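Local atomic coordinates of glutathione S-transferase (Ceriporiopsis subvermispora, PDB entry 6J3E), a protein that binds glutathione and, as a serine-type glutathione S-transferase, probably catalyses its transfer to electrophilic substrates. Residues S61-D65 and G66-T70; S143-F146 and F147-R151. One frame throughout, in Å; residues are numbered along the deposited sequence.

Contact 1 of 2, residues S61-D65 and G66-T70. With EDO (1,2-ethanediol), chain C; EDO (1,2-ethanediol), chain D.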
loop_
_atom_site.group_PDB
_atom_site.type_symbol
_atom_site.label_atom_id
_atom_site.label_comp_id
_atom_site.label_asym_id
_atom_site.label_seq_id
_atom_site.Cartn_x
_atom_site.Cartn_y
_atom_site.Cartn_z
ATOM N N SER A 61 0.231 17.742 -7.999
ATOM C CA SER A 61 -0.790 17.081 -8.801
ATOM C C SER A 61 -1.355 18.079 -9.804
ATOM O O SER A 61 -1.184 19.294 -9.670
ATOM C CB SER A 61 -1.910 16.503 -7.932
ATOM O OG SER A 61 -2.413 17.501 -7.073
ATOM N N ILE A 62 -2.018 17.546 -10.822
ATOM C CA ILE A 62 -2.663 18.352 -11.848
ATOM C C ILE A 62 -4.088 17.842 -12.014
ATOM O O ILE A 62 -4.298 16.667 -12.327
ATOM C CB ILE A 62 -1.907 18.305 -13.186
ATOM C CG1 ILE A 62 -0.549 18.997 -13.053
ATOM C CG2 ILE A 62 -2.710 18.990 -14.269
ATOM C CD1 ILE A 62 0.417 18.636 -14.110
ATOM N N ARG A 63 -5.063 18.717 -11.790
ATOM C CA ARG A 63 -6.468 18.392 -11.975
ATOM C C ARG A 63 -7.017 19.347 -13.030
ATOM O O ARG A 63 -6.295 20.262 -13.450
ATOM C CB ARG A 63 -7.213 18.503 -10.648
ATOM C CG ARG A 63 -7.229 19.897 -10.046
ATOM C CD ARG A 63 -6.043 20.141 -9.140
ATOM N NE ARG A 63 -6.047 19.296 -7.948
ATOM C CZ ARG A 63 -6.724 19.573 -6.836
ATOM N NH1 ARG A 63 -7.470 20.676 -6.780
ATOM N NH2 ARG A 63 -6.656 18.748 -5.786
ATOM N N PRO A 64 -8.242 19.158 -13.543
ATOM C CA PRO A 64 -8.734 20.079 -14.603
ATOM C C PRO A 64 -8.746 21.541 -14.151
ATOM O O PRO A 64 -8.817 22.446 -14.990
ATOM C CB PRO A 64 -10.138 19.560 -14.925
ATOM C CG PRO A 64 -10.366 18.340 -14.022
ATOM C CD PRO A 64 -9.051 17.932 -13.454
ATOM N N ASP A 65 -8.602 21.772 -12.846
ATOM C CA ASP A 65 -8.492 23.098 -12.260
ATOM C C ASP A 65 -7.152 23.779 -12.546
ATOM O O ASP A 65 -7.035 24.991 -12.341
ATOM C CB ASP A 65 -8.708 22.959 -10.754
ATOM C CG ASP A 65 -9.130 24.235 -10.120
ATOM O OD1 ASP A 65 -8.256 25.094 -9.877
ATOM O OD2 ASP A 65 -10.346 24.384 -9.874
ATOM N N GLY A 66 -6.144 23.038 -13.007
ATOM C CA GLY A 66 -4.798 23.551 -13.148
ATOM C C GLY A 66 -3.832 22.876 -12.191
ATOM O O GLY A 66 -4.202 21.969 -11.441
ATOM N N PRO A 67 -2.570 23.293 -12.202
ATOM C CA PRO A 67 -1.597 22.706 -11.272
ATOM C C PRO A 67 -1.900 23.061 -9.819
ATOM O O PRO A 67 -2.261 24.195 -9.500
ATOM C CB PRO A 67 -0.263 23.314 -11.729
ATOM C CG PRO A 67 -0.641 24.541 -12.482
ATOM C CD PRO A 67 -1.918 24.187 -13.174
ATOM N N TYR A 68 -1.720 22.080 -8.933
ATOM C CA TYR A 68 -1.981 22.225 -7.500
ATOM C C TYR A 68 -0.645 22.221 -6.765
ATOM O O TYR A 68 0.106 21.243 -6.837
ATOM C CB TYR A 68 -2.884 21.094 -7.004
ATOM C CG TYR A 68 -3.430 21.218 -5.592
ATOM C CD1 TYR A 68 -4.570 21.983 -5.329
ATOM C CD2 TYR A 68 -2.850 20.511 -4.528
ATOM C CE1 TYR A 68 -5.089 22.083 -4.044
ATOM C CE2 TYR A 68 -3.371 20.601 -3.238
ATOM C CZ TYR A 68 -4.490 21.390 -3.006
ATOM O OH TYR A 68 -5.010 21.490 -1.742
ATOM N N TYR A 69 -0.355 23.304 -6.057
ATOM C CA TYR A 69 0.912 23.452 -5.362
ATOM C C TYR A 69 0.741 23.213 -3.867
ATOM O O TYR A 69 -0.213 23.699 -3.252
ATOM C CB TYR A 69 1.486 24.841 -5.613
ATOM C CG TYR A 69 1.886 25.100 -7.054
ATOM C CD1 TYR A 69 3.131 24.714 -7.530
ATOM C CD2 TYR A 69 1.026 25.749 -7.931
ATOM C CE1 TYR A 69 3.511 24.967 -8.833
ATOM C CE2 TYR A 69 1.394 25.992 -9.241
ATOM C CZ TYR A 69 2.636 25.614 -9.681
ATOM O OH TYR A 69 3.010 25.866 -10.982
ATOM N N THR A 70 1.681 22.465 -3.292
ATOM C CA THR A 70 1.698 22.125 -1.876
ATOM C C THR A 70 3.104 22.280 -1.319
ATOM O O THR A 70 4.101 22.268 -2.050
ATOM C CB THR A 70 1.249 20.676 -1.620
ATOM O OG1 THR A 70 2.059 19.780 -2.409
ATOM C CG2 THR A 70 -0.213 20.498 -1.959
HETATM C C1 EDO C . -3.311 25.456 -3.877
HETATM O O1 EDO C . -2.043 25.806 -3.298
HETATM C C2 EDO C . -3.361 25.947 -5.323
HETATM O O2 EDO C . -2.106 25.674 -5.970
HETATM C C1 EDO D . 3.606 16.938 -0.395
HETATM O O1 EDO D . 2.210 17.209 -0.186
HETATM C C2 EDO D . 3.905 15.509 0.031
HETATM O O2 EDO D . 4.209 15.495 1.425
#
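R63 and Y68 carry the side-chain part of this tight hairpin. The R63 guanidinium lies nearly flat on the phenol ring, with planes 22° apart and CZ 4.1 Å from the Y68 ring centroid, an off-centre cation-pi stack. R63 gets there by bending back at chi2 and chi3, so NH1 comes to 3.5 Å from Y68 CD1, while the ring, its CG anti to the backbone N (chi1 -171°), shares that hairpin face. S61 lies there too, its OG 3.6 Å from Y68 CB. An ethanediol carbon rests on the ring's other face. A lysine in place of Y68 would probably leave the R63 guanidinium without its stacking surface and free to swing away.

Backbone hydrogen bonds join the strands: Y68 N to S61 O at 2.9 Å, G66 N to R63 O at 2.8 Å, closing a type I turn through P64 and D65. A weak bond runs from R63 N to G66 O. At G66 any CB would jam against the carbonyl of D65. Just past strand 66-68, an ethanediol is hydrogen-bonded to backbone N and O of Y69.

The surface hairpin, between helix 48-55 and strand 73-76 in the chain, carries Y68, a glutathione-binding residue of the N-terminal domain, though no glutathione is bound here; Y69 packs on A49 and C52 of that helix and its OH is hydrogen-bonded to K53 NZ.

Contact 2 of 2, residues S143-F146 and F147-R151. With EDO (1,2-ethanediol), chain G.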
loop_
_atom_site.group_PDB
_atom_site.type_symbol
_atom_site.label_atom_id
_atom_site.label_comp_id
_atom_site.label_asym_id
_atom_site.label_seq_id
_atom_site.Cartn_x
_atom_site.Cartn_y
_atom_site.Cartn_z
ATOM N N SER A 143 -4.329 32.026 6.608
ATOM C CA SER A 143 -4.429 30.605 6.269
ATOM C C SER A 143 -5.771 30.020 6.685
ATOM O O SER A 143 -6.287 29.125 6.003
ATOM C CB SER A 143 -3.305 29.805 6.933
ATOM O OG SER A 143 -2.059 29.934 6.253
ATOM N N GLU A 144 -6.342 30.500 7.797
ATOM C CA GLU A 144 -7.618 29.962 8.268
ATOM C C GLU A 144 -8.744 30.277 7.292
ATOM O O GLU A 144 -9.569 29.411 6.988
ATOM C CB GLU A 144 -7.947 30.506 9.659
ATOM C CG GLU A 144 -9.099 29.793 10.360
ATOM C CD GLU A 144 -10.476 30.216 9.857
ATOM O OE1 GLU A 144 -11.430 29.411 10.014
ATOM O OE2 GLU A 144 -10.606 31.350 9.315
ATOM N N GLU A 145 -8.811 31.521 6.807
ATOM C CA GLU A 145 -9.815 31.854 5.797
ATOM C C GLU A 145 -9.691 30.925 4.595
ATOM O O GLU A 145 -10.682 30.337 4.135
ATOM C CB GLU A 145 -9.666 33.326 5.379
ATOM C CG GLU A 145 -10.741 33.852 4.401
ATOM C CD GLU A 145 -10.500 33.455 2.934
ATOM O OE1 GLU A 145 -11.493 33.163 2.232
ATOM O OE2 GLU A 145 -9.331 33.433 2.473
ATOM N N PHE A 146 -8.460 30.744 4.103
ATOM C CA PHE A 146 -8.220 29.895 2.943
ATOM C C PHE A 146 -8.516 28.426 3.249
ATOM O O PHE A 146 -9.153 27.726 2.451
ATOM C CB PHE A 146 -6.771 30.070 2.489
ATOM C CG PHE A 146 -6.411 29.265 1.270
ATOM C CD1 PHE A 146 -6.048 27.931 1.383
ATOM C CD2 PHE A 146 -6.412 29.855 0.006
ATOM C CE1 PHE A 146 -5.703 27.192 0.260
ATOM C CE2 PHE A 146 -6.073 29.123 -1.123
ATOM C CZ PHE A 146 -5.702 27.786 -0.994
ATOM N N PHE A 147 -8.023 27.930 4.380
ATOM C CA PHE A 147 -8.158 26.507 4.685
ATOM C C PHE A 147 -9.617 26.130 4.911
ATOM O O PHE A 147 -10.119 25.145 4.349
ATOM C CB PHE A 147 -7.319 26.167 5.913
ATOM C CG PHE A 147 -7.162 24.704 6.150
ATOM C CD1 PHE A 147 -6.094 24.022 5.610
ATOM C CD2 PHE A 147 -8.084 24.001 6.931
ATOM C CE1 PHE A 147 -5.945 22.653 5.824
ATOM C CE2 PHE A 147 -7.932 22.643 7.151
ATOM C CZ PHE A 147 -6.855 21.972 6.593
ATOM N N ARG A 148 -10.318 26.911 5.729
ATOM C CA ARG A 148 -11.709 26.599 6.016
ATOM C C ARG A 148 -12.552 26.606 4.740
ATOM O O ARG A 148 -13.345 25.680 4.508
ATOM C CB ARG A 148 -12.247 27.583 7.050
ATOM C CG ARG A 148 -13.698 27.360 7.360
ATOM C CD ARG A 148 -14.261 28.428 8.271
ATOM N NE ARG A 148 -13.851 28.273 9.662
ATOM C CZ ARG A 148 -14.434 27.422 10.508
ATOM N NH1 ARG A 148 -15.434 26.633 10.098
ATOM N NH2 ARG A 148 -14.019 27.354 11.767
ATOM N N ARG A 149 -12.360 27.619 3.880
ATOM C CA ARG A 149 -13.203 27.776 2.694
ATOM C C ARG A 149 -13.026 26.610 1.737
ATOM O O ARG A 149 -14.006 26.005 1.284
ATOM C CB ARG A 149 -12.874 29.090 1.974
ATOM C CG ARG A 149 -13.810 29.400 0.795
ATOM C CD ARG A 149 -13.098 30.066 -0.380
ATOM N NE ARG A 149 -12.006 30.942 0.050
ATOM C CZ ARG A 149 -10.804 30.956 -0.522
ATOM N NH1 ARG A 149 -10.561 30.131 -1.536
ATOM N NH2 ARG A 149 -9.844 31.768 -0.071
ATOM N N THR A 150 -11.770 26.293 1.409
ATOM C CA THR A 150 -11.492 25.234 0.446
ATOM C C THR A 150 -11.863 23.860 1.000
ATOM O O THR A 150 -12.451 23.038 0.284
ATOM C CB THR A 150 -10.014 25.274 0.031
ATOM O OG1 THR A 150 -9.168 25.115 1.178
ATOM C CG2 THR A 150 -9.679 26.590 -0.634
ATOM N N ARG A 151 -11.533 23.591 2.270
ATOM C CA ARG A 151 -11.804 22.272 2.835
ATOM C C ARG A 151 -13.296 22.040 3.006
ATOM O O ARG A 151 -13.793 20.946 2.710
ATOM C CB ARG A 151 -11.069 22.097 4.164
ATOM C CG ARG A 151 -9.627 21.506 4.020
ATOM C CD ARG A 151 -8.711 22.346 3.111
ATOM N NE ARG A 151 -7.389 21.746 2.929
ATOM C CZ ARG A 151 -6.457 22.185 2.083
ATOM N NH1 ARG A 151 -6.687 23.232 1.314
ATOM N NH2 ARG A 151 -5.292 21.573 2.006
HETATM C C1 EDO G . -3.415 19.415 4.794
HETATM O O1 EDO G . -2.886 20.381 3.849
HETATM C C2 EDO G . -2.412 18.307 5.110
HETATM O O2 EDO G . -3.087 17.365 5.946
#
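F147 N donates to S143 O at 2.7 Å, one of the helical i to i+4 bonds running through this segment. The F147 ring turns away to meet Y45 edge-to-face and to pack on T135 and N136 of helix 109-136.

R148 lies alongside E144, both side chains pointing the same way. Its NE gives a salt bridge to E144 OE1 at 2.7 Å, meeting the oxygen nearly end-on; N136 ND2 is a second donor to that oxygen, while the rest of the guanidinium turns to E152 and E161.

R149 makes a side-on grip on E145: NE reaches OE1 at 3.2 Å, and NH2 reaches OE2 at 3.1 Å. Both oxygens are met on their syn side, and the two flat groups are 29° apart.

T150 points back at F146. Its N and OG1 reach F146 O from opposite faces of the carbonyl plane, the OG1 bond being 2.9 Å long. With OG1 between the backbone N and the carbonyl carbon (chi1 59°), CG2 is carried over the F146 ring, a CH-pi contact 4.2 Å from its centroid.

R151 folds over F147, its CD above the centre of the ring and one guanidinium face over CD1, and sends NH1 to T150 OG1 at 3.1 Å. This hydroxyl, itself bonded to F146 O, and the F147 ring are likely to steady R151. The E144-R148 and E145-R149 pairs are i to i+4 salt bridges along a helix of the all-helical C-terminal domain, while R151 belongs to the glutathione site.

In the fold
From the N terminus the chain passes helix 48-55 and reaches contact 1, which closes the hairpin of strands 61-63 and 66-68 before strand 73-76 continues the four-stranded sheet of the thioredoxin-like domain. Contact 2 opens later, in helix 141-153 after helix 109-136, and closes nothing longer than turns of that helix. The two therefore stand in series, neither nested nor crossing, and their centres lie about 17 Å apart. They nonetheless meet: Y68 OH packs 3.8 Å from R151 NH2. Since both residues bind glutathione, the pair brings the hairpin of one domain and a helix of the other to the same site.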